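Local coordinates for protein putative poly(3-hydroxybutyrate) depolymerase LpqC (Bordetella parapertussis 12822, PDB 3D0K) that is a putative poly(3-hydroxybutyrate) depolymerase, probably an alpha/beta-hydrolase that cleaves ester bonds with a serine nucleophile, at residues 21-27 with 41-47; 142-146 with 283-287; 166-172 with 206-211. One frame throughout, in Å; residues are numbered along the deposited sequence.

In the fold
All three contacts reach one mixed sheet, but at different depths. Contact 1 is the N-terminal antiparallel hairpin at the sheet's edge, centred about 18 Å from the centre of the chain and only partly buried; its chemistry is paired backbone bonds, with polar side chains, water and a sulfate around it. Contacts 2 and 3 are buried, their centres about 8 Å apart, and strand 142-147 of contact 2 lies next to strand 168-172 of contact 3 in the sheet. Contact 3 joins parallel strands by backbone bonds, whereas contact 2 sets helix 273-286 on the sheet through aromatic rings without a direct hydrogen bond. Trp284 of contact 2 also packs on Thr170 of contact 3.

Contact 1. Residues 21-27 with 41-47; sequences HAGRNAI and TLNTYRP. With SO4 (sulfate ion), chain H.
Gly23 and Arg46, Asn25 and Thr44, and Ile27 and Leu42 are the hydrogen-bonded pairs of an antiparallel hairpin, each joined by two backbone bonds. The shortest runs from Ile27 N to Leu42 O at 2.7 Å. On the face carrying Asn25, Ile27, Leu42 and Thr44, Ile27 CD1 meets Thr44 CG2 at 3.9 Å, the two side chains crossing at about a right angle. Thr44 OG1 lies between its own backbone N and carbonyl carbon (chi1 63°), a rotation that sets it against Asn25 CB at 3.2 Å. From there OG1 reaches a water at 2.6 Å that also donates to Gly23 O. Arg46 is extended from CG to NE, its CD passing His21 O at 3.5 Å; beyond the strands its guanidinium reaches the backbone oxygen of Leu19. On the other face Arg24 CG comes to the edge of the Tyr45 ring, 3.9 Å from CD1, while Ala26 CB rests against Asn43 OD1 at 3.4 Å. A second water donates to that same oxygen.

In the next shell, Asp79 holds Tyr45 OH, Asn43 ND2 bonds to Thr89 OG1, and Asn25 ND2 to the backbone oxygen of Glu18. Strand 84-89 bonds to the backbone of strand 40-46, leaving 23-29 outermost in the sheet. Just before strand 23-29, Ala22 N donates to sulfate O3 at 3.2 Å, and more weakly to O2; the ion probably came from the crystallisation liquor. Gly23 has phi 124°, a backbone conformation that favours glycine. The paired backbone bonds thus define the hairpin, while polar side-chain ends tie its two strands to the end of helix 11-18 and the loop after it, to helix 75-81 and to strand 84-89.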
loop_
_atom_site.group_PDB
_atom_site.type_symbol
_atom_site.label_atom_id
_atom_site.label_comp_id
_atom_site.label_asym_id
_atom_site.label_seq_id
_atom_site.Cartn_x
_atom_site.Cartn_y
_atom_site.Cartn_z
ATOM N N HIS A 21 -13.281 -10.328 -18.206
ATOM C CA HIS A 21 -12.402 -11.013 -19.161
ATOM C C HIS A 21 -10.933 -10.812 -18.855
ATOM O O HIS A 21 -10.551 -9.852 -18.182
ATOM C CB HIS A 21 -12.693 -10.602 -20.616
ATOM C CG HIS A 21 -12.729 -9.121 -20.851
ATOM N ND1 HIS A 21 -13.495 -8.548 -21.847
ATOM C CD2 HIS A 21 -12.109 -8.094 -20.219
ATOM C CE1 HIS A 21 -13.337 -7.236 -21.821
ATOM N NE2 HIS A 21 -12.504 -6.934 -20.839
ATOM N N ALA A 22 -10.112 -11.726 -19.359
ATOM C CA ALA A 22 -8.657 -11.645 -19.153
ATOM C C ALA A 22 -8.022 -10.483 -19.883
ATOM O O ALA A 22 -8.548 -10.022 -20.893
ATOM C CB ALA A 22 -7.957 -12.977 -19.532
ATOM N N GLY A 23 -6.920 -9.987 -19.314
ATOM C CA GLY A 23 -6.036 -8.999 -19.958
ATOM C C GLY A 23 -5.852 -7.752 -19.099
ATOM O O GLY A 23 -6.254 -7.737 -17.927
ATOM N N ARG A 24 -5.243 -6.717 -19.674
ATOM C CA ARG A 24 -5.024 -5.462 -18.946
ATOM C C ARG A 24 -6.215 -4.580 -19.168
ATOM O O ARG A 24 -6.890 -4.642 -20.236
ATOM C CB ARG A 24 -3.793 -4.738 -19.484
ATOM C CG ARG A 24 -2.609 -5.602 -19.504
ATOM C CD ARG A 24 -1.413 -4.801 -19.342
ATOM N NE ARG A 24 -1.022 -4.164 -20.574
ATOM C CZ ARG A 24 -0.047 -4.636 -21.331
ATOM N NH1 ARG A 24 0.572 -5.769 -20.957
ATOM N NH2 ARG A 24 0.294 -3.999 -22.463
ATOM N N ASN A 25 -6.509 -3.739 -18.186
ATOM C CA ASN A 25 -7.549 -2.734 -18.381
ATOM C C ASN A 25 -7.228 -1.482 -17.598
ATOM O O ASN A 25 -6.389 -1.507 -16.669
ATOM C CB ASN A 25 -8.911 -3.304 -17.957
ATOM C CG ASN A 25 -10.071 -2.697 -18.741
ATOM O OD1 ASN A 25 -9.945 -1.606 -19.311
ATOM N ND2 ASN A 25 -11.219 -3.380 -18.740
ATOM N N ALA A 26 -7.851 -0.375 -17.986
ATOM C CA ALA A 26 -7.807 0.868 -17.198
ATOM C C ALA A 26 -9.255 1.312 -16.985
ATOM O O ALA A 26 -9.924 1.756 -17.940
ATOM C CB ALA A 26 -7.009 1.934 -17.916
ATOM N N ILE A 27 -9.762 1.151 -15.765
ATOM C CA ILE A 27 -11.194 1.294 -15.476
ATOM C C ILE A 27 -11.386 2.628 -14.742
ATOM O O ILE A 27 -10.926 2.753 -13.605
ATOM C CB ILE A 27 -11.681 0.148 -14.604
ATOM C CG1 ILE A 27 -11.332 -1.222 -15.242
ATOM C CG2 ILE A 27 -13.184 0.286 -14.285
ATOM C CD1 ILE A 27 -11.629 -2.418 -14.339
ATOM N N THR A 41 -8.436 5.811 -11.393
ATOM C CA THR A 41 -8.406 4.741 -12.377
ATOM C C THR A 41 -7.971 3.447 -11.701
ATOM O O THR A 41 -7.070 3.461 -10.879
ATOM C CB THR A 41 -7.437 5.067 -13.540
ATOM O OG1 THR A 41 -7.783 6.348 -14.085
ATOM C CG2 THR A 41 -7.525 3.976 -14.652
ATOM N N LEU A 42 -8.618 2.356 -12.056
ATOM C CA LEU A 42 -8.141 1.035 -11.654
ATOM C C LEU A 42 -7.392 0.479 -12.853
ATOM O O LEU A 42 -7.999 0.179 -13.897
ATOM C CB LEU A 42 -9.275 0.099 -11.248
ATOM C CG LEU A 42 -10.374 0.632 -10.316
ATOM C CD1 LEU A 42 -11.396 -0.465 -9.972
ATOM C CD2 LEU A 42 -9.622 1.091 -9.046
ATOM N N ASN A 43 -6.075 0.425 -12.741
ATOM C CA ASN A 43 -5.275 -0.250 -13.766
ATOM C C ASN A 43 -5.198 -1.692 -13.314
ATOM O O ASN A 43 -4.648 -2.006 -12.267
ATOM C CB ASN A 43 -3.885 0.381 -13.917
ATOM C CG ASN A 43 -3.959 1.690 -14.660
ATOM O OD1 ASN A 43 -4.302 1.686 -15.855
ATOM N ND2 ASN A 43 -3.722 2.831 -13.956
ATOM N N THR A 44 -5.828 -2.565 -14.087
ATOM C CA THR A 44 -6.055 -3.929 -13.643
ATOM C C THR A 44 -5.356 -4.948 -14.542
ATOM O O THR A 44 -5.043 -4.666 -15.726
ATOM C CB THR A 44 -7.566 -4.243 -13.612
ATOM O OG1 THR A 44 -8.115 -4.151 -14.957
ATOM C CG2 THR A 44 -8.261 -3.285 -12.677
ATOM N N TYR A 45 -5.140 -6.141 -13.990
ATOM C CA TYR A 45 -4.768 -7.282 -14.830
ATOM C C TYR A 45 -5.492 -8.511 -14.347
ATOM O O TYR A 45 -5.449 -8.858 -13.149
ATOM C CB TYR A 45 -3.268 -7.534 -14.827
ATOM C CG TYR A 45 -2.895 -8.698 -15.682
ATOM C CD1 TYR A 45 -2.915 -8.587 -17.077
ATOM C CD2 TYR A 45 -2.466 -9.903 -15.105
ATOM C CE1 TYR A 45 -2.562 -9.699 -17.897
ATOM C CE2 TYR A 45 -2.110 -11.017 -15.911
ATOM C CZ TYR A 45 -2.178 -10.917 -17.286
ATOM O OH TYR A 45 -1.809 -12.010 -18.055
ATOM N N ARG A 46 -6.128 -9.192 -15.285
ATOM C CA ARG A 46 -6.737 -10.460 -14.986
ATOM C C ARG A 46 -6.109 -11.548 -15.857
ATOM O O ARG A 46 -6.136 -11.454 -17.084
ATOM C CB ARG A 46 -8.257 -10.406 -15.246
ATOM C CG ARG A 46 -8.903 -11.755 -15.049
ATOM C CD ARG A 46 -10.406 -11.639 -15.195
ATOM N NE ARG A 46 -10.969 -12.973 -15.065
ATOM C CZ ARG A 46 -12.125 -13.220 -14.477
ATOM N NH1 ARG A 46 -12.533 -14.466 -14.361
ATOM N NH2 ARG A 46 -12.858 -12.199 -13.997
ATOM N N PRO A 47 -5.486 -12.565 -15.232
ATOM C CA PRO A 47 -4.853 -13.647 -16.032
ATOM C C PRO A 47 -5.889 -14.597 -16.610
ATOM O O PRO A 47 -6.992 -14.726 -16.065
ATOM C CB PRO A 47 -4.020 -14.442 -15.010
ATOM C CG PRO A 47 -4.643 -14.145 -13.709
ATOM C CD PRO A 47 -5.320 -12.749 -13.782
HETATM S S SO4 H . -11.324 -15.069 -20.457
HETATM O O1 SO4 H . -10.785 -16.403 -20.767
HETATM O O2 SO4 H . -10.889 -14.727 -19.100
HETATM O O3 SO4 H . -10.980 -14.014 -21.430
HETATM O O4 SO4 H . -12.790 -15.158 -20.494
HETATM O O HOH W 1 -8.147 -6.445 -16.257
HETATM O O HOH W 2 -3.779 0.338 -18.035
#

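Contact 2. Residues 142-146 with 283-287; sequences VYLFG and LWFDG
Tyr143 meets Trp284 and Phe285 in an aromatic cluster that seats the C-terminal end of helix 273-286 on the central sheet of an alpha-beta-alpha sandwich. In Tyr143, CG stands beside the backbone N and opposite the carbonyl carbon (chi1 -68°), which carries the ring out from strand 142-147 toward both helix side chains. Its CD2 lies over the face of the indole, 3.5 Å from Trp284 CD2. The planes of the phenol and the five-membered ring are inclined at 54°, an oblique pairing. Tyr143 CB adds a CH-pi contact, 3.9 Å from the centroid of the six-membered ring of Trp284. Phe285 takes a similar first torsion (chi1 -56°) and turns its edge to the face of the phenol: CZ sits over the ring centre, and CE1 comes 3.5 Å from Tyr143 CZ.

The far end of the indole reaches the strand itself. Trp284 CH2 touches Phe145 CB at 3.8 Å, and Leu144 O lies at the indole edge, in its plane. Phe145 then leads its own ring away, where Trp74 meets it edge-to-face. The Tyr143 ring also makes an edge-to-face pair with His167. No direct hydrogen bond spans the contact; instead, one water sits 2.7 Å from Tyr143 OH and donates to Trp284 O.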
loop_
_atom_site.group_PDB
_atom_site.type_symbol
_atom_site.label_atom_id
_atom_site.label_comp_id
_atom_site.label_asym_id
_atom_site.label_seq_id
_atom_site.Cartn_x
_atom_site.Cartn_y
_atom_site.Cartn_z
ATOM N N VAL A 142 -7.172 -10.974 0.274
ATOM C CA VAL A 142 -6.750 -9.810 -0.435
ATOM C C VAL A 142 -5.376 -9.441 0.110
ATOM O O VAL A 142 -5.178 -9.376 1.306
ATOM C CB VAL A 142 -7.732 -8.633 -0.218
ATOM C CG1 VAL A 142 -7.186 -7.382 -0.858
ATOM C CG2 VAL A 142 -9.146 -8.960 -0.719
ATOM N N TYR A 143 -4.453 -9.167 -0.794
ATOM C CA TYR A 143 -3.094 -8.790 -0.450
ATOM C C TYR A 143 -2.864 -7.322 -0.849
ATOM O O TYR A 143 -3.294 -6.900 -1.922
ATOM C CB TYR A 143 -2.160 -9.694 -1.235
ATOM C CG TYR A 143 -2.191 -11.144 -0.824
ATOM C CD1 TYR A 143 -3.247 -12.000 -1.234
ATOM C CD2 TYR A 143 -1.148 -11.680 -0.030
ATOM C CE1 TYR A 143 -3.234 -13.345 -0.864
ATOM C CE2 TYR A 143 -1.113 -13.032 0.338
ATOM C CZ TYR A 143 -2.167 -13.848 -0.082
ATOM O OH TYR A 143 -2.196 -15.162 0.261
ATOM N N LEU A 144 -2.295 -6.495 0.045
ATOM C CA LEU A 144 -2.137 -5.091 -0.249
ATOM C C LEU A 144 -0.610 -4.804 -0.249
ATOM O O LEU A 144 0.082 -5.104 0.740
ATOM C CB LEU A 144 -2.812 -4.271 0.840
ATOM C CG LEU A 144 -2.535 -2.762 0.787
ATOM C CD1 LEU A 144 -3.041 -2.177 -0.575
ATOM C CD2 LEU A 144 -3.242 -2.044 1.968
ATOM N N PHE A 145 -0.112 -4.290 -1.367
ATOM C CA PHE A 145 1.322 -3.973 -1.542
ATOM C C PHE A 145 1.469 -2.521 -1.961
ATOM O O PHE A 145 0.667 -2.015 -2.756
ATOM C CB PHE A 145 1.905 -4.861 -2.623
ATOM C CG PHE A 145 3.295 -4.434 -3.081
ATOM C CD1 PHE A 145 4.431 -4.819 -2.368
ATOM C CD2 PHE A 145 3.441 -3.646 -4.202
ATOM C CE1 PHE A 145 5.689 -4.469 -2.798
ATOM C CE2 PHE A 145 4.687 -3.260 -4.643
ATOM C CZ PHE A 145 5.834 -3.680 -3.943
ATOM N N GLY A 146 2.502 -1.813 -1.470
ATOM C CA GLY A 146 2.725 -0.469 -1.926
ATOM C C GLY A 146 4.241 -0.272 -1.939
ATOM O O GLY A 146 4.914 -0.809 -1.054
ATOM N N LEU A 283 7.589 -13.938 -1.781
ATOM C CA LEU A 283 7.422 -14.175 -0.375
ATOM C C LEU A 283 5.986 -14.644 -0.082
ATOM O O LEU A 283 5.784 -15.582 0.694
ATOM C CB LEU A 283 7.751 -12.897 0.415
ATOM C CG LEU A 283 9.222 -12.584 0.550
ATOM C CD1 LEU A 283 9.345 -11.088 0.964
ATOM C CD2 LEU A 283 9.933 -13.604 1.530
ATOM N N TRP A 284 5.006 -14.020 -0.746
ATOM C CA TRP A 284 3.597 -14.293 -0.515
ATOM C C TRP A 284 3.137 -15.572 -1.183
ATOM O O TRP A 284 2.338 -16.326 -0.628
ATOM C CB TRP A 284 2.747 -13.151 -1.101
ATOM C CG TRP A 284 2.613 -11.957 -0.226
ATOM C CD1 TRP A 284 2.883 -11.875 1.126
ATOM C CD2 TRP A 284 2.118 -10.687 -0.621
ATOM N NE1 TRP A 284 2.595 -10.601 1.580
ATOM C CE2 TRP A 284 2.112 -9.856 0.530
ATOM C CE3 TRP A 284 1.651 -10.155 -1.852
ATOM C CZ2 TRP A 284 1.618 -8.534 0.502
ATOM C CZ3 TRP A 284 1.229 -8.804 -1.880
ATOM C CH2 TRP A 284 1.195 -8.028 -0.715
ATOM N N PHE A 285 3.576 -15.792 -2.402
ATOM C CA PHE A 285 2.997 -16.895 -3.157
ATOM C C PHE A 285 3.895 -18.069 -3.412
ATOM O O PHE A 285 3.399 -19.156 -3.637
ATOM C CB PHE A 285 2.354 -16.390 -4.433
ATOM C CG PHE A 285 1.319 -15.346 -4.173
ATOM C CD1 PHE A 285 0.137 -15.662 -3.484
ATOM C CD2 PHE A 285 1.558 -14.031 -4.522
ATOM C CE1 PHE A 285 -0.801 -14.687 -3.194
ATOM C CE2 PHE A 285 0.609 -13.021 -4.237
ATOM C CZ PHE A 285 -0.582 -13.346 -3.575
ATOM N N ASP A 286 5.210 -17.861 -3.372
ATOM C CA ASP A 286 6.157 -18.998 -3.339
ATOM C C ASP A 286 6.651 -19.353 -1.937
ATOM O O ASP A 286 7.359 -20.354 -1.760
ATOM C CB ASP A 286 7.372 -18.717 -4.215
ATOM C CG ASP A 286 7.035 -18.692 -5.677
ATOM O OD1 ASP A 286 5.937 -19.157 -6.024
ATOM O OD2 ASP A 286 7.889 -18.260 -6.485
ATOM N N GLY A 287 6.341 -18.512 -0.959
ATOM C CA GLY A 287 6.737 -18.728 0.419
ATOM C C GLY A 287 8.235 -18.644 0.653
ATOM O O GLY A 287 8.768 -19.315 1.521
HETATM O O HOH W 3 -0.047 -16.712 0.647
#

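Contact 3. Residues 166-172 with 206-211; sequences FHAVTAA and YPMTIL
Tyr206 turns CG opposite its backbone N (chi1 -166°), bringing its ring across Val169 at about a right angle and its hydroxyl to the backbone of Phe166. Val169 sets CG2 beside its own backbone N (chi1 178° to CG1), so that this methyl lies 3.7 Å from Tyr206 CE1. Tyr206 OH donates to Phe166 O at 2.7 Å; that oxygen lies at the edge of the phenol, yet the hydroxyl stands well above the carbonyl plane. On the sheet face that carries Thr170, Thr209 and Leu211, Thr170 and Thr209 run side by side, both pointing the same way. A water 3.0 Å from Thr170 OG1 and 2.8 Å from Thr209 OG1 bridges the two hydroxyls and donates to Val169 O.

The backbones pair in parallel. Val169 O accepts from Thr209 N, Thr209 O from Ala171 N, and Ala171 O receives Leu211 N at 2.8 Å. Farther along, Thr170 CG2 packs 3.7 Å from Leu211 CB. Helix 149-160 covers the side of Val169 and Met208, the latter deposited as selenomethionine, through Val154 and Met158, while helix 273-286 meets Thr170 and Leu211 with Trp284 and Leu283. Strand 168-172, helix 197-205 and strand 209-213 make a beta-alpha-beta unit, the repeating crossover of the alpha/beta-hydrolase fold that this protein probably adopts.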
loop_
_atom_site.group_PDB
_atom_site.type_symbol
_atom_site.label_atom_id
_atom_site.label_comp_id
_atom_site.label_asym_id
_atom_site.label_seq_id
_atom_site.Cartn_x
_atom_site.Cartn_y
_atom_site.Cartn_z
ATOM N N PHE A 166 -8.253 -7.098 4.617
ATOM C CA PHE A 166 -6.895 -7.436 4.202
ATOM C C PHE A 166 -6.311 -8.665 4.882
ATOM O O PHE A 166 -6.198 -8.716 6.116
ATOM C CB PHE A 166 -5.958 -6.227 4.407
ATOM C CG PHE A 166 -6.521 -4.956 3.829
ATOM C CD1 PHE A 166 -7.131 -3.999 4.664
ATOM C CD2 PHE A 166 -6.502 -4.752 2.458
ATOM C CE1 PHE A 166 -7.665 -2.839 4.124
ATOM C CE2 PHE A 166 -7.054 -3.594 1.878
ATOM C CZ PHE A 166 -7.631 -2.624 2.723
ATOM N N HIS A 167 -5.951 -9.651 4.068
ATOM C CA HIS A 167 -5.277 -10.878 4.539
ATOM C C HIS A 167 -3.755 -10.728 4.808
ATOM O O HIS A 167 -3.188 -11.342 5.739
ATOM C CB HIS A 167 -5.491 -11.962 3.500
ATOM C CG HIS A 167 -4.751 -13.226 3.780
ATOM N ND1 HIS A 167 -5.138 -14.113 4.766
ATOM C CD2 HIS A 167 -3.641 -13.754 3.204
ATOM C CE1 HIS A 167 -4.297 -15.136 4.783
ATOM N NE2 HIS A 167 -3.377 -14.936 3.846
ATOM N N ALA A 168 -3.100 -9.912 3.992
ATOM C CA ALA A 168 -1.656 -9.658 4.125
ATOM C C ALA A 168 -1.386 -8.281 3.592
ATOM O O ALA A 168 -2.057 -7.832 2.643
ATOM C CB ALA A 168 -0.835 -10.693 3.324
ATOM N N VAL A 169 -0.384 -7.601 4.168
ATOM C CA VAL A 169 -0.063 -6.222 3.843
ATOM C C VAL A 169 1.467 -6.056 3.941
ATOM O O VAL A 169 2.097 -6.464 4.921
ATOM C CB VAL A 169 -0.731 -5.190 4.802
ATOM C CG1 VAL A 169 -0.306 -3.729 4.418
ATOM C CG2 VAL A 169 -2.298 -5.354 4.772
ATOM N N THR A 170 2.024 -5.496 2.888
ATOM C CA THR A 170 3.448 -5.191 2.793
ATOM C C THR A 170 3.679 -3.751 2.325
ATOM O O THR A 170 3.172 -3.330 1.277
ATOM C CB THR A 170 4.112 -6.139 1.828
ATOM O OG1 THR A 170 4.041 -7.457 2.359
ATOM C CG2 THR A 170 5.606 -5.734 1.614
ATOM N N ALA A 171 4.499 -3.006 3.088
ATOM C CA ALA A 171 4.882 -1.689 2.666
ATOM C C ALA A 171 6.363 -1.752 2.312
ATOM O O ALA A 171 7.185 -2.157 3.126
ATOM C CB ALA A 171 4.641 -0.657 3.787
ATOM N N ALA A 172 6.692 -1.422 1.074
ATOM C CA ALA A 172 8.020 -1.660 0.591
ATOM C C ALA A 172 8.766 -0.322 0.370
ATOM O O ALA A 172 8.257 0.556 -0.334
ATOM C CB ALA A 172 7.945 -2.476 -0.719
ATOM N N TYR A 206 -1.195 -6.005 13.818
ATOM C CA TYR A 206 -1.357 -6.561 12.483
ATOM C C TYR A 206 -0.014 -7.118 11.997
ATOM O O TYR A 206 1.026 -6.487 12.209
ATOM C CB TYR A 206 -1.914 -5.509 11.503
ATOM C CG TYR A 206 -2.400 -6.205 10.200
ATOM C CD1 TYR A 206 -1.506 -6.490 9.179
ATOM C CD2 TYR A 206 -3.742 -6.618 10.044
ATOM C CE1 TYR A 206 -1.900 -7.145 8.035
ATOM C CE2 TYR A 206 -4.160 -7.278 8.877
ATOM C CZ TYR A 206 -3.217 -7.528 7.870
ATOM O OH TYR A 206 -3.612 -8.163 6.703
ATOM N N PRO A 207 -0.017 -8.294 11.348
ATOM C CA PRO A 207 1.273 -8.830 10.834
ATOM C C PRO A 207 1.793 -8.155 9.542
ATOM O O PRO A 207 2.073 -8.836 8.538
ATOM C CB PRO A 207 0.960 -10.312 10.615
ATOM C CG PRO A 207 -0.504 -10.279 10.136
ATOM C CD PRO A 207 -1.145 -9.222 11.094
HETATM N N MSE A 208 1.935 -6.842 9.568
HETATM C CA MSE A 208 2.365 -6.106 8.407
HETATM C C MSE A 208 3.827 -6.422 8.153
HETATM O O MSE A 208 4.565 -6.468 9.107
HETATM C CB MSE A 208 2.249 -4.581 8.711
HETATM C CG MSE A 208 2.684 -3.775 7.503
HETATM SE SE MSE A 208 2.119 -1.881 7.788
HETATM C CE MSE A 208 0.334 -2.400 8.288
ATOM N N THR A 209 4.241 -6.610 6.887
ATOM C CA THR A 209 5.666 -6.716 6.515
ATOM C C THR A 209 6.151 -5.329 6.094
ATOM O O THR A 209 5.534 -4.643 5.254
ATOM C CB THR A 209 5.887 -7.689 5.325
ATOM O OG1 THR A 209 5.347 -8.961 5.657
ATOM C CG2 THR A 209 7.366 -7.858 4.980
ATOM N N ILE A 210 7.279 -4.931 6.663
ATOM C CA ILE A 210 8.004 -3.803 6.165
ATOM C C ILE A 210 9.086 -4.381 5.309
ATOM O O ILE A 210 9.966 -5.097 5.825
ATOM C CB ILE A 210 8.607 -2.990 7.295
ATOM C CG1 ILE A 210 7.469 -2.497 8.229
ATOM C CG2 ILE A 210 9.519 -1.890 6.718
ATOM C CD1 ILE A 210 8.061 -2.203 9.695
ATOM N N LEU A 211 9.013 -4.135 3.989
ATOM C CA LEU A 211 9.970 -4.770 3.071
ATOM C C LEU A 211 10.987 -3.711 2.646
ATOM O O LEU A 211 10.615 -2.696 2.011
ATOM C CB LEU A 211 9.284 -5.341 1.856
ATOM C CG LEU A 211 9.977 -6.315 0.917
ATOM C CD1 LEU A 211 10.410 -7.647 1.615
ATOM C CD2 LEU A 211 9.043 -6.680 -0.281
HETATM O O HOH W 4 0.933 -9.344 6.166
HETATM O O HOH W 5 2.876 -9.425 4.352
#